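Long-range contacts in collectin placenta 1 (Mus musculus, PDB 2OX9), which binds glycans such as Lewis(x) on leukocyte surfaces through a calcium-dependent C-type carbohydrate-recognition domain, and probably serves as a scavenger receptor: residues 39-43 with 76-80; 49-53 with 109-115; 23-29 with 60-64. All coordinates share one frame; numbering follows the deposited sequence.

Contact 1: residues 39-43 with 76-80; sequences HLVFI and KWLDG. With CA (calcium ion), chain L.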
ATOM      1  N   HIS A  39       2.217  -9.440   4.010  1.00  9.74           N
ATOM      2  CA  HIS A  39       2.995  -8.362   3.414  1.00 11.82           C
ATOM      3  C   HIS A  39       2.097  -7.160   3.137  1.00 10.73           C
ATOM      4  O   HIS A  39       0.877  -7.302   3.038  1.00  9.38           O
ATOM      5  CB  HIS A  39       3.638  -8.828   2.101  1.00  7.87           C
ATOM      6  CG  HIS A  39       2.651  -9.251   1.060  1.00  8.92           C
ATOM      7  ND1 HIS A  39       1.970  -8.349   0.267  1.00  8.25           N
ATOM      8  CD2 HIS A  39       2.202 -10.477   0.705  1.00  7.83           C
ATOM      9  CE1 HIS A  39       1.142  -9.002  -0.526  1.00 11.07           C
ATOM     10  NE2 HIS A  39       1.265 -10.296  -0.282  1.00 11.02           N
ATOM     11  N   LEU A  40       2.690  -5.973   3.057  1.00 11.63           N
ATOM     12  CA  LEU A  40       1.890  -4.788   2.730  1.00 10.88           C
ATOM     13  C   LEU A  40       1.221  -5.166   1.411  1.00  9.67           C
ATOM     14  O   LEU A  40       1.864  -5.697   0.511  1.00 10.08           O
ATOM     15  CB  LEU A  40       2.785  -3.565   2.566  1.00 13.23           C
ATOM     16  CG  LEU A  40       3.217  -2.899   3.883  1.00 12.79           C
ATOM     17  CD1 LEU A  40       4.307  -1.873   3.613  1.00 15.08           C
ATOM     18  CD2 LEU A  40       2.007  -2.228   4.532  1.00 14.08           C
ATOM     19  N   VAL A  41      -0.073  -4.898   1.310  1.00  8.53           N
ATOM     20  CA  VAL A  41      -0.866  -5.261   0.139  1.00  8.73           C
ATOM     21  C   VAL A  41      -0.324  -4.979  -1.273  1.00  8.89           C
ATOM     22  O   VAL A  41       0.199  -3.892  -1.572  1.00  8.78           O
ATOM     23  CB  VAL A  41      -2.302  -4.637   0.249  1.00  4.30           C
ATOM     24  CG1 VAL A  41      -2.267  -3.152  -0.150  1.00  2.76           C
ATOM     25  CG2 VAL A  41      -3.273  -5.413  -0.620  1.00  2.99           C
ATOM     26  N   PHE A  42      -0.442  -5.987  -2.131  1.00  7.71           N
ATOM     27  CA  PHE A  42      -0.056  -5.880  -3.541  1.00 11.97           C
ATOM     28  C   PHE A  42      -1.390  -5.844  -4.284  1.00 11.47           C
ATOM     29  O   PHE A  42      -2.168  -6.792  -4.215  1.00 10.48           O
ATOM     30  CB  PHE A  42       0.732  -7.110  -4.016  1.00 12.02           C
ATOM     31  CG  PHE A  42       2.047  -7.319  -3.309  1.00 14.16           C
ATOM     32  CD1 PHE A  42       2.749  -8.512  -3.478  1.00 14.53           C
ATOM     33  CD2 PHE A  42       2.580  -6.342  -2.475  1.00 12.70           C
ATOM     34  CE1 PHE A  42       3.951  -8.730  -2.829  1.00 12.49           C
ATOM     35  CE2 PHE A  42       3.791  -6.553  -1.818  1.00 15.67           C
ATOM     36  CZ  PHE A  42       4.477  -7.756  -1.997  1.00 14.77           C
ATOM     37  N   ILE A  43      -1.658  -4.759  -4.993  1.00 12.91           N
ATOM     38  CA  ILE A  43      -2.922  -4.636  -5.717  1.00 14.02           C
ATOM     39  C   ILE A  43      -2.661  -4.986  -7.181  1.00 16.24           C
ATOM     40  O   ILE A  43      -2.093  -4.186  -7.921  1.00 17.81           O
ATOM     41  CB  ILE A  43      -3.473  -3.205  -5.580  1.00 13.04           C
ATOM     42  CG1 ILE A  43      -3.581  -2.847  -4.089  1.00 11.57           C
ATOM     43  CG2 ILE A  43      -4.843  -3.095  -6.254  1.00 13.58           C
ATOM     44  CD1 ILE A  43      -4.038  -1.424  -3.823  1.00 14.13           C
ATOM     45  N   LYS A  76       7.950  -0.959  -7.928  1.00 18.83           N
ATOM     46  CA  LYS A  76       7.821  -2.407  -7.826  1.00 17.47           C
ATOM     47  C   LYS A  76       7.194  -2.764  -6.495  1.00 15.34           C
ATOM     48  O   LYS A  76       7.292  -2.008  -5.535  1.00 15.31           O
ATOM     49  CB  LYS A  76       9.194  -3.091  -7.876  1.00 21.63           C
ATOM     50  CG  LYS A  76      10.087  -2.712  -9.041  1.00 25.89           C
ATOM     51  CD  LYS A  76      11.463  -3.334  -8.846  1.00 30.13           C
ATOM     52  CE  LYS A  76      12.391  -3.025 -10.006  1.00 33.38           C
ATOM     53  NZ  LYS A  76      13.717  -3.690  -9.824  1.00 38.01           N
ATOM     54  N   TRP A  77       6.568  -3.930  -6.439  1.00 15.84           N
ATOM     55  CA  TRP A  77       5.962  -4.407  -5.204  1.00 15.28           C
ATOM     56  C   TRP A  77       7.102  -4.960  -4.350  1.00 15.60           C
ATOM     57  O   TRP A  77       8.185  -5.264  -4.861  1.00 16.77           O
ATOM     58  CB  TRP A  77       4.925  -5.488  -5.507  1.00 16.12           C
ATOM     59  CG  TRP A  77       3.765  -4.969  -6.318  1.00 15.63           C
ATOM     60  CD1 TRP A  77       3.530  -5.179  -7.653  1.00 15.56           C
ATOM     61  CD2 TRP A  77       2.714  -4.113  -5.858  1.00 13.80           C
ATOM     62  NE1 TRP A  77       2.401  -4.504  -8.049  1.00 13.94           N
ATOM     63  CE2 TRP A  77       1.880  -3.840  -6.968  1.00 12.29           C
ATOM     64  CE3 TRP A  77       2.395  -3.544  -4.615  1.00 11.90           C
ATOM     65  CZ2 TRP A  77       0.748  -3.024  -6.871  1.00 10.99           C
ATOM     66  CZ3 TRP A  77       1.269  -2.731  -4.518  1.00 10.01           C
ATOM     67  CH2 TRP A  77       0.459  -2.481  -5.643  1.00  9.28           C
ATOM     68  N   LEU A  78       6.872  -5.079  -3.053  1.00 15.86           N
ATOM     69  CA  LEU A  78       7.898  -5.558  -2.149  1.00 16.81           C
ATOM     70  C   LEU A  78       8.557  -6.870  -2.555  1.00 18.18           C
ATOM     71  O   LEU A  78       9.724  -7.113  -2.224  1.00 18.94           O
ATOM     72  CB  LEU A  78       7.318  -5.687  -0.748  1.00 18.25           C
ATOM     73  CG  LEU A  78       6.920  -4.342  -0.150  1.00 15.42           C
ATOM     74  CD1 LEU A  78       6.457  -4.551   1.277  1.00 18.28           C
ATOM     75  CD2 LEU A  78       8.107  -3.396  -0.187  1.00 17.38           C
ATOM     76  N   ASP A  79       7.819  -7.710  -3.272  1.00 17.63           N
ATOM     77  CA  ASP A  79       8.346  -8.996  -3.704  1.00 21.39           C
ATOM     78  C   ASP A  79       9.151  -8.861  -4.995  1.00 23.63           C
ATOM     79  O   ASP A  79       9.433  -9.851  -5.664  1.00 22.19           O
ATOM     80  CB  ASP A  79       7.206  -9.990  -3.905  1.00 20.84           C
ATOM     81  CG  ASP A  79       6.416  -9.728  -5.171  1.00 23.48           C
ATOM     82  OD1 ASP A  79       6.520  -8.616  -5.738  1.00 24.54           O
ATOM     83  OD2 ASP A  79       5.680 -10.643  -5.593  1.00 24.99           O
ATOM     84  N   GLY A  80       9.504  -7.627  -5.339  1.00 23.72           N
ATOM     85  CA  GLY A  80      10.292  -7.384  -6.534  1.00 25.22           C
ATOM     86  C   GLY A  80       9.552  -7.317  -7.855  1.00 26.52           C
ATOM     87  O   GLY A  80      10.147  -6.954  -8.868  1.00 27.87           O
TER
HETATM   88 CA    CA L 804      -2.907  -8.957  -4.092  1.00 15.06          CA
HETATM   89  O   HOH W   1      -3.689 -10.891  -4.902  1.00 23.42           O
HETATM   90  O   HOH W   2      -0.822 -10.082  -4.225  1.00 13.64           O
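Residues F42 and W77 have the nearest backbones where 39-43 passes 76-80, their CA atoms 6.4 Å apart, and the two chains widen to 7.8 Å between the CA atoms of L40 and L78. Strand 76-77 ends in a type I turn from W77 to G80, which carries L78 and D79 up against the F42 ring. That ring is clamped: CB of W77 sits over the centre of one face, 3.9 Å from the ring centroid, while ND1 of H39 lies over the other. The grip is reciprocal, because CA of F42 rides 3.8 Å from the centroid of the W77 six-membered ring, over the face that the I43 backbone N also covers. A chi1 of -63°, CG beside the backbone N, lays the F42 ring against the turn: CZ meets L78 CB at 3.7 Å and CE1 meets D79 CG at 3.5 Å; the D79 carboxylate itself is hydrogen-bonded to S81. ND1 of H39 donates a hydrogen bond to L40 O (2.7 Å), from above the carbonyl plane, which helps fix the imidazole over F42. F42 O turns to a calcium ion at 2.3 Å, together with N44, E48, E129 and two waters. A residue that ligates calcium through its backbone is thus held by its side chain mainly through CH-pi and van der Waals contact, with an imidazole nitrogen over the other face, which probably steadies the carbonyl at the metal.

Contact 2: residues 49-53 with 109-115; sequences QQWIK and LIYAGQW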
ATOM      1  N   GLN A  49      -8.682  -3.838  -6.435  1.00 10.13           N
ATOM      2  CA  GLN A  49      -8.607  -2.408  -6.133  1.00 12.33           C
ATOM      3  C   GLN A  49      -9.951  -1.868  -5.660  1.00 10.22           C
ATOM      4  O   GLN A  49     -10.019  -1.106  -4.698  1.00 10.66           O
ATOM      5  CB  GLN A  49      -8.170  -1.623  -7.383  1.00 11.59           C
ATOM      6  CG  GLN A  49      -8.295  -0.114  -7.254  1.00 15.00           C
ATOM      7  CD  GLN A  49      -7.421   0.458  -6.160  1.00 17.96           C
ATOM      8  OE1 GLN A  49      -6.235   0.135  -6.057  1.00 17.46           O
ATOM      9  NE2 GLN A  49      -7.998   1.328  -5.343  1.00 19.53           N
ATOM     10  N   GLN A  50     -11.010  -2.251  -6.363  1.00 12.32           N
ATOM     11  CA  GLN A  50     -12.356  -1.813  -6.032  1.00 14.84           C
ATOM     12  C   GLN A  50     -12.790  -2.322  -4.663  1.00 14.04           C
ATOM     13  O   GLN A  50     -13.387  -1.579  -3.878  1.00 14.62           O
ATOM     14  CB  GLN A  50     -13.347  -2.307  -7.083  1.00 17.28           C
ATOM     15  CG  GLN A  50     -13.945  -1.210  -7.961  1.00 26.34           C
ATOM     16  CD  GLN A  50     -14.625  -0.107  -7.158  1.00 27.53           C
ATOM     17  OE1 GLN A  50     -15.493  -0.370  -6.320  1.00 30.86           O
ATOM     18  NE2 GLN A  50     -14.231   1.137  -7.413  1.00 30.05           N
ATOM     19  N   TRP A  51     -12.508  -3.591  -4.393  1.00 12.53           N
ATOM     20  CA  TRP A  51     -12.868  -4.206  -3.117  1.00 11.80           C
ATOM     21  C   TRP A  51     -12.103  -3.499  -1.997  1.00 12.49           C
ATOM     22  O   TRP A  51     -12.644  -3.256  -0.917  1.00 10.71           O
ATOM     23  CB  TRP A  51     -12.504  -5.691  -3.131  1.00 13.04           C
ATOM     24  CG  TRP A  51     -12.934  -6.436  -1.909  1.00 10.90           C
ATOM     25  CD1 TRP A  51     -14.181  -6.915  -1.635  1.00 10.87           C
ATOM     26  CD2 TRP A  51     -12.122  -6.755  -0.779  1.00 11.29           C
ATOM     27  NE1 TRP A  51     -14.199  -7.517  -0.399  1.00 10.84           N
ATOM     28  CE2 TRP A  51     -12.947  -7.429   0.152  1.00 11.92           C
ATOM     29  CE3 TRP A  51     -10.777  -6.534  -0.457  1.00  9.19           C
ATOM     30  CZ2 TRP A  51     -12.472  -7.880   1.382  1.00 10.68           C
ATOM     31  CZ3 TRP A  51     -10.303  -6.985   0.774  1.00 11.63           C
ATOM     32  CH2 TRP A  51     -11.147  -7.648   1.675  1.00  9.69           C
ATOM     33  N   ILE A  52     -10.840  -3.170  -2.255  1.00 10.46           N
ATOM     34  CA  ILE A  52     -10.033  -2.488  -1.252  1.00 11.00           C
ATOM     35  C   ILE A  52     -10.559  -1.078  -1.015  1.00 11.19           C
ATOM     36  O   ILE A  52     -10.611  -0.608   0.128  1.00  9.27           O
ATOM     37  CB  ILE A  52      -8.547  -2.422  -1.675  1.00 11.12           C
ATOM     38  CG1 ILE A  52      -7.900  -3.793  -1.476  1.00 12.67           C
ATOM     39  CG2 ILE A  52      -7.799  -1.370  -0.853  1.00 14.29           C
ATOM     40  CD1 ILE A  52      -6.448  -3.857  -1.942  1.00 11.70           C
ATOM     41  N   LYS A  53     -10.963  -0.419  -2.103  1.00 11.59           N
ATOM     42  CA  LYS A  53     -11.482   0.941  -2.038  1.00 13.46           C
ATOM     43  C   LYS A  53     -12.649   1.081  -1.057  1.00 12.75           C
ATOM     44  O   LYS A  53     -12.709   2.028  -0.275  1.00 13.72           O
ATOM     45  CB  LYS A  53     -11.937   1.393  -3.432  1.00 15.20           C
ATOM     46  CG  LYS A  53     -12.578   2.770  -3.455  1.00 20.36           C
ATOM     47  CD  LYS A  53     -13.363   2.990  -4.728  1.00 23.27           C
ATOM     48  CE  LYS A  53     -14.186   4.261  -4.646  1.00 24.42           C
ATOM     49  NZ  LYS A  53     -14.907   4.519  -5.915  1.00 26.16           N
ATOM     50  N   LEU A 109      -2.857   4.616  -0.616  1.00 10.76           N
ATOM     51  CA  LEU A 109      -4.189   4.913  -1.129  1.00 10.15           C
ATOM     52  C   LEU A 109      -4.759   6.192  -0.509  1.00 10.54           C
ATOM     53  O   LEU A 109      -4.759   6.354   0.716  1.00 10.41           O
ATOM     54  CB  LEU A 109      -5.136   3.736  -0.821  1.00 10.01           C
ATOM     55  CG  LEU A 109      -4.664   2.339  -1.257  1.00  9.47           C
ATOM     56  CD1 LEU A 109      -5.665   1.276  -0.861  1.00 11.08           C
ATOM     57  CD2 LEU A 109      -4.472   2.328  -2.746  1.00  8.85           C
ATOM     58  N   ILE A 110      -5.235   7.104  -1.353  1.00 11.74           N
ATOM     59  CA  ILE A 110      -5.829   8.342  -0.863  1.00 11.16           C
ATOM     60  C   ILE A 110      -7.316   8.385  -1.239  1.00 11.40           C
ATOM     61  O   ILE A 110      -7.963   7.341  -1.314  1.00 10.65           O
ATOM     62  CB  ILE A 110      -5.092   9.584  -1.416  1.00 12.81           C
ATOM     63  CG1 ILE A 110      -4.949   9.479  -2.932  1.00 12.21           C
ATOM     64  CG2 ILE A 110      -3.725   9.714  -0.741  1.00 12.85           C
ATOM     65  CD1 ILE A 110      -4.323  10.704  -3.563  1.00 13.95           C
ATOM     66  N   TYR A 111      -7.857   9.575  -1.485  1.00 11.36           N
ATOM     67  CA  TYR A 111      -9.277   9.683  -1.809  1.00 14.63           C
ATOM     68  C   TYR A 111      -9.710   8.801  -2.972  1.00 14.18           C
ATOM     69  O   TYR A 111      -8.994   8.654  -3.966  1.00 15.27           O
ATOM     70  CB  TYR A 111      -9.662  11.132  -2.116  1.00 15.82           C
ATOM     71  CG  TYR A 111     -11.158  11.318  -2.288  1.00 18.19           C
ATOM     72  CD1 TYR A 111     -12.035  11.083  -1.226  1.00 18.35           C
ATOM     73  CD2 TYR A 111     -11.694  11.690  -3.518  1.00 17.22           C
ATOM     74  CE1 TYR A 111     -13.420  11.213  -1.390  1.00 20.89           C
ATOM     75  CE2 TYR A 111     -13.065  11.823  -3.694  1.00 21.45           C
ATOM     76  CZ  TYR A 111     -13.924  11.585  -2.629  1.00 21.99           C
ATOM     77  OH  TYR A 111     -15.281  11.730  -2.810  1.00 24.81           O
ATOM     78  N   ALA A 112     -10.890   8.205  -2.835  1.00 13.40           N
ATOM     79  CA  ALA A 112     -11.446   7.362  -3.886  1.00 12.14           C
ATOM     80  C   ALA A 112     -10.575   6.157  -4.218  1.00 12.89           C
ATOM     81  O   ALA A 112     -10.775   5.501  -5.242  1.00 14.97           O
ATOM     82  CB  ALA A 112     -11.687   8.211  -5.156  1.00 13.67           C
ATOM     83  N   GLY A 113      -9.616   5.852  -3.355  1.00 11.11           N
ATOM     84  CA  GLY A 113      -8.753   4.712  -3.604  1.00 11.77           C
ATOM     85  C   GLY A 113      -7.577   4.963  -4.544  1.00 13.82           C
ATOM     86  O   GLY A 113      -6.754   4.071  -4.746  1.00 10.53           O
ATOM     87  N   GLN A 114      -7.478   6.160  -5.119  1.00 11.36           N
ATOM     88  CA  GLN A 114      -6.361   6.431  -6.032  1.00 13.65           C
ATOM     89  C   GLN A 114      -5.023   6.369  -5.302  1.00 10.50           C
ATOM     90  O   GLN A 114      -4.964   6.504  -4.080  1.00 11.85           O
ATOM     91  CB  GLN A 114      -6.513   7.796  -6.696  1.00 11.96           C
ATOM     92  CG  GLN A 114      -7.871   8.044  -7.312  1.00 15.57           C
ATOM     93  CD  GLN A 114      -7.877   9.278  -8.195  1.00 18.09           C
ATOM     94  OE1 GLN A 114      -7.645   9.188  -9.400  1.00 21.96           O
ATOM     95  NE2 GLN A 114      -8.121  10.440  -7.593  1.00 13.51           N
ATOM     96  N   TRP A 115      -3.944   6.175  -6.057  1.00 10.85           N
ATOM     97  CA  TRP A 115      -2.622   6.079  -5.449  1.00 10.36           C
ATOM     98  C   TRP A 115      -1.854   7.385  -5.491  1.00  8.68           C
ATOM     99  O   TRP A 115      -2.012   8.208  -6.398  1.00  7.91           O
ATOM    100  CB  TRP A 115      -1.780   5.001  -6.135  1.00 10.62           C
ATOM    101  CG  TRP A 115      -2.427   3.640  -6.232  1.00 13.58           C
ATOM    102  CD1 TRP A 115      -3.625   3.254  -5.704  1.00 11.92           C
ATOM    103  CD2 TRP A 115      -1.901   2.495  -6.913  1.00 12.69           C
ATOM    104  NE1 TRP A 115      -3.878   1.943  -6.013  1.00 14.51           N
ATOM    105  CE2 TRP A 115      -2.835   1.451  -6.755  1.00 13.96           C
ATOM    106  CE3 TRP A 115      -0.728   2.251  -7.644  1.00 14.15           C
ATOM    107  CZ2 TRP A 115      -2.638   0.180  -7.301  1.00 13.02           C
ATOM    108  CZ3 TRP A 115      -0.530   0.990  -8.188  1.00 13.61           C
ATOM    109  CH2 TRP A 115      -1.484  -0.033  -8.013  1.00 15.22           C
TER
HETATM  110  O   HOH W   3     -10.111   3.153  -6.545  1.00 26.42           O
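Q49 and W115 pass each other in opposite directions, the amide plane turned 53° from the indole. The amide oxygen comes to the indole edge, where W115 NE1 donates to Q49 OE1 at 3.0 Å with an N-H...O angle of 154°. OE1 lies close to the ring plane, while NE1 stands above the plane of the amide carbonyl instead of on a lone pair. The other arm of the amide faces the loop: Q49 NE2 makes a weak hydrogen bond to G113 O at 3.1 Å and also donates to a water, which in turn donates to A112 O at 2.8 Å. A bend at chi2 (62°) swings the amide from the helix flank across to the loop. In this C-type lectin domain the contact joins helix 46-54 to the turn that links strands 106-109 and 115-118, the latter carrying N116 and D117, which bind both a calcium ion and the glycan. K53 runs extended beyond its CG alongside the turn, its CD 3.6 Å from A112 O. At G113, a position without a side chain, the turn backbone comes close to the helix, G113 CA lying 4.9 Å from K53 CA. Deeper in, I52 crosses L109 at about a right angle, with I52 CG2 and L109 CD1 at 3.4 Å, a close pack for two methyls, and I127 of strand 125-131 against both side chains.

Contact 3: residues 23-29 with 60-64; sequences KEIFEDA and ESHWI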
ATOM      1  N   LYS A  23      -1.299   3.314  12.897  1.00 21.56           N
ATOM      2  CA  LYS A  23      -0.750   4.325  11.990  1.00 22.45           C
ATOM      3  C   LYS A  23       0.766   4.277  12.171  1.00 22.77           C
ATOM      4  O   LYS A  23       1.254   4.427  13.294  1.00 24.43           O
ATOM      5  CB  LYS A  23      -1.273   5.721  12.352  1.00 25.04           C
ATOM      6  CG  LYS A  23      -2.798   5.863  12.355  1.00 28.74           C
ATOM      7  CD  LYS A  23      -3.210   7.330  12.504  1.00 29.67           C
ATOM      8  CE  LYS A  23      -4.704   7.488  12.769  1.00 30.69           C
ATOM      9  NZ  LYS A  23      -5.559   6.892  11.701  1.00 30.15           N
ATOM     10  N   GLU A  24       1.510   4.074  11.083  1.00 19.96           N
ATOM     11  CA  GLU A  24       2.974   3.971  11.169  1.00 19.74           C
ATOM     12  C   GLU A  24       3.704   4.452   9.907  1.00 16.43           C
ATOM     13  O   GLU A  24       3.093   4.622   8.852  1.00 15.34           O
ATOM     14  CB  GLU A  24       3.365   2.513  11.409  1.00 22.23           C
ATOM     15  CG  GLU A  24       2.616   1.806  12.530  1.00 28.00           C
ATOM     16  CD  GLU A  24       3.101   2.201  13.909  1.00 31.43           C
ATOM     17  OE1 GLU A  24       4.316   2.075  14.170  1.00 33.41           O
ATOM     18  OE2 GLU A  24       2.269   2.625  14.737  1.00 35.51           O
ATOM     19  N   ILE A  25       5.013   4.663  10.014  1.00 12.78           N
ATOM     20  CA  ILE A  25       5.790   5.069   8.849  1.00 14.22           C
ATOM     21  C   ILE A  25       5.872   3.813   7.989  1.00 13.64           C
ATOM     22  O   ILE A  25       5.588   2.717   8.482  1.00 12.78           O
ATOM     23  CB  ILE A  25       7.222   5.531   9.220  1.00 16.26           C
ATOM     24  CG1 ILE A  25       7.989   4.402   9.909  1.00 14.44           C
ATOM     25  CG2 ILE A  25       7.153   6.746  10.114  1.00 17.13           C
ATOM     26  CD1 ILE A  25       9.431   4.782  10.254  1.00 19.49           C
ATOM     27  N   PHE A  26       6.276   3.956   6.729  1.00 13.68           N
ATOM     28  CA  PHE A  26       6.336   2.806   5.826  1.00 15.34           C
ATOM     29  C   PHE A  26       7.074   1.578   6.336  1.00 17.75           C
ATOM     30  O   PHE A  26       6.519   0.482   6.327  1.00 18.09           O
ATOM     31  CB  PHE A  26       6.946   3.188   4.482  1.00 16.32           C
ATOM     32  CG  PHE A  26       6.829   2.105   3.434  1.00 12.84           C
ATOM     33  CD1 PHE A  26       5.629   1.915   2.742  1.00 14.80           C
ATOM     34  CD2 PHE A  26       7.908   1.281   3.137  1.00 16.02           C
ATOM     35  CE1 PHE A  26       5.506   0.926   1.768  1.00 14.36           C
ATOM     36  CE2 PHE A  26       7.798   0.280   2.161  1.00 14.88           C
ATOM     37  CZ  PHE A  26       6.589   0.105   1.475  1.00 15.88           C
ATOM     38  N   GLU A  27       8.322   1.751   6.765  1.00 17.81           N
ATOM     39  CA  GLU A  27       9.116   0.620   7.238  1.00 19.82           C
ATOM     40  C   GLU A  27       8.527  -0.080   8.449  1.00 17.87           C
ATOM     41  O   GLU A  27       8.693  -1.293   8.619  1.00 16.48           O
ATOM     42  CB  GLU A  27      10.561   1.047   7.536  1.00 21.47           C
ATOM     43  CG  GLU A  27      10.723   2.086   8.628  1.00 26.14           C
ATOM     44  CD  GLU A  27      12.153   2.152   9.155  1.00 30.21           C
ATOM     45  OE1 GLU A  27      13.085   2.370   8.351  1.00 31.20           O
ATOM     46  OE2 GLU A  27      12.344   1.987  10.379  1.00 33.20           O
ATOM     47  N   ASP A  28       7.848   0.680   9.297  1.00 17.08           N
ATOM     48  CA  ASP A  28       7.229   0.095  10.474  1.00 16.54           C
ATOM     49  C   ASP A  28       5.978  -0.683  10.054  1.00 16.58           C
ATOM     50  O   ASP A  28       5.645  -1.713  10.646  1.00 14.65           O
ATOM     51  CB  ASP A  28       6.878   1.194  11.488  1.00 20.31           C
ATOM     52  CG  ASP A  28       8.105   1.710  12.252  1.00 24.71           C
ATOM     53  OD1 ASP A  28       7.979   2.716  12.984  1.00 25.92           O
ATOM     54  OD2 ASP A  28       9.197   1.110  12.129  1.00 26.90           O
ATOM     55  N   ALA A  29       5.290  -0.191   9.023  1.00 14.60           N
ATOM     56  CA  ALA A  29       4.094  -0.856   8.516  1.00 14.22           C
ATOM     57  C   ALA A  29       4.507  -2.196   7.889  1.00 14.56           C
ATOM     58  O   ALA A  29       3.860  -3.230   8.079  1.00 12.17           O
ATOM     59  CB  ALA A  29       3.418   0.026   7.469  1.00 11.84           C
ATOM     60  N   GLU A  60      -7.946   8.931   6.531  1.00 22.37           N
ATOM     61  CA  GLU A  60      -6.616   8.333   6.596  1.00 23.97           C
ATOM     62  C   GLU A  60      -6.187   7.704   5.276  1.00 21.79           C
ATOM     63  O   GLU A  60      -7.022   7.248   4.490  1.00 22.11           O
ATOM     64  CB  GLU A  60      -6.541   7.289   7.717  1.00 27.43           C
ATOM     65  CG  GLU A  60      -7.692   6.298   7.755  1.00 33.88           C
ATOM     66  CD  GLU A  60      -8.914   6.845   8.478  1.00 35.00           C
ATOM     67  OE1 GLU A  60      -8.810   7.125   9.692  1.00 38.74           O
ATOM     68  OE2 GLU A  60      -9.972   6.996   7.836  1.00 35.75           O
ATOM     69  N   SER A  61      -4.880   7.708   5.029  1.00 17.47           N
ATOM     70  CA  SER A  61      -4.308   7.117   3.824  1.00 16.27           C
ATOM     71  C   SER A  61      -3.803   5.730   4.214  1.00 13.75           C
ATOM     72  O   SER A  61      -3.490   5.489   5.377  1.00 13.62           O
ATOM     73  CB  SER A  61      -3.138   7.952   3.313  1.00 15.85           C
ATOM     74  OG  SER A  61      -3.517   9.304   3.134  1.00 20.89           O
ATOM     75  N   HIS A  62      -3.715   4.827   3.247  1.00 11.52           N
ATOM     76  CA  HIS A  62      -3.263   3.467   3.533  1.00 10.87           C
ATOM     77  C   HIS A  62      -2.058   3.038   2.717  1.00  8.13           C
ATOM     78  O   HIS A  62      -2.117   2.997   1.492  1.00  6.85           O
ATOM     79  CB  HIS A  62      -4.383   2.456   3.272  1.00  8.44           C
ATOM     80  CG  HIS A  62      -5.477   2.479   4.288  1.00 10.84           C
ATOM     81  ND1 HIS A  62      -6.492   3.412   4.269  1.00  9.19           N
ATOM     82  CD2 HIS A  62      -5.711   1.688   5.364  1.00  8.71           C
ATOM     83  CE1 HIS A  62      -7.302   3.195   5.290  1.00 11.38           C
ATOM     84  NE2 HIS A  62      -6.850   2.157   5.970  1.00  8.62           N
ATOM     85  N   TRP A  63      -0.973   2.703   3.403  1.00  7.52           N
ATOM     86  CA  TRP A  63       0.242   2.240   2.732  1.00  8.28           C
ATOM     87  C   TRP A  63      -0.050   0.939   1.965  1.00  9.68           C
ATOM     88  O   TRP A  63      -0.806   0.091   2.450  1.00  6.45           O
ATOM     89  CB  TRP A  63       1.322   1.908   3.762  1.00  6.77           C
ATOM     90  CG  TRP A  63       1.984   3.057   4.452  1.00 11.30           C
ATOM     91  CD1 TRP A  63       2.177   3.192   5.800  1.00 13.47           C
ATOM     92  CD2 TRP A  63       2.673   4.160   3.837  1.00 11.54           C
ATOM     93  NE1 TRP A  63       2.950   4.302   6.060  1.00 15.47           N
ATOM     94  CE2 TRP A  63       3.268   4.913   4.877  1.00 14.12           C
ATOM     95  CE3 TRP A  63       2.850   4.578   2.512  1.00 13.92           C
ATOM     96  CZ2 TRP A  63       4.031   6.068   4.632  1.00 14.57           C
ATOM     97  CZ3 TRP A  63       3.611   5.725   2.264  1.00 14.66           C
ATOM     98  CH2 TRP A  63       4.190   6.455   3.323  1.00  9.73           C
ATOM     99  N   ILE A  64       0.537   0.787   0.778  1.00 10.91           N
ATOM    100  CA  ILE A  64       0.416  -0.459   0.017  1.00 11.26           C
ATOM    101  C   ILE A  64       1.874  -0.877  -0.248  1.00 12.39           C
ATOM    102  O   ILE A  64       2.775  -0.056  -0.127  1.00 12.51           O
ATOM    103  CB  ILE A  64      -0.375  -0.304  -1.318  1.00 13.09           C
ATOM    104  CG1 ILE A  64       0.316   0.684  -2.253  1.00 11.92           C
ATOM    105  CG2 ILE A  64      -1.822   0.130  -1.019  1.00 12.87           C
ATOM    106  CD1 ILE A  64      -0.311   0.725  -3.642  1.00 14.29           C
TER
HETATM  107  O   HOH W   4      -7.761   4.579  11.704  1.00 22.54           O
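F26 presents the edge of its ring to a face of the W63 indole in a T-shaped arrangement: the planes stand at 86° and the centroid of the six-membered indole ring is 5.5 Å from that of F26. CD1 of F26 makes the approach, 3.9 Å from W63 CE3 and displaced toward the rim of the indole. F26 CA lies over the same face, 4.0 Å from the centroid of the five-membered ring. At the indole edge the E24 carbonyl accepts the N-H, with W63 NE1 to E24 O at 2.8 Å and an angle of 152°. The oxygen is almost in the ring plane, although the N-H meets the carbonyl at a slight tilt from its plane. One bond to the backbone and one ring on the face together fix how the indole is turned. The F26 ring has its own edge neighbour, since its CE1 comes 3.5 Å from I64 O. CG of F26 lies anti to the backbone N (chi1 -171°), which sends the ring from the first turn of the helix along strand 62-64. A29, about one turn farther along the helix, sets its CB 3.8 Å from W63 CD1. Toward the surface, K23 NZ and E60 OE1 form a long salt bridge of 3.8 Å that a water joins only weakly; the lysine's stronger partner is N125. I25 occupies the N-cap position of helix 26-35, and the start of this helix rests on W63 of strand 62-64; F118 meets the indole, L40 of strand 39-40 touches F26 and A29, and F126 of strand 125-131 packs on A29 and W63.

Overall arrangement
The three contacts share one C-type lectin fold, and their segments alternate along the chain. Contacts 1 and 2 are largely buried, whereas contact 3 runs from an aromatic interior to a charged surface pair. I64 of contact 3 joins them: its CG2 packs on V41 and I43 of contact 1 and on L109 of contact 2, and W77 touches its CD1. Helix 26-35 and strand 39-40 meet through F26 and L40; I43 and V41 lean on I52 of helix 46-54. Contact 1 is nonpolar beside a calcium, contact 2 relies on an amide and a water, and contact 3 combines rings with one indole-to-backbone bond.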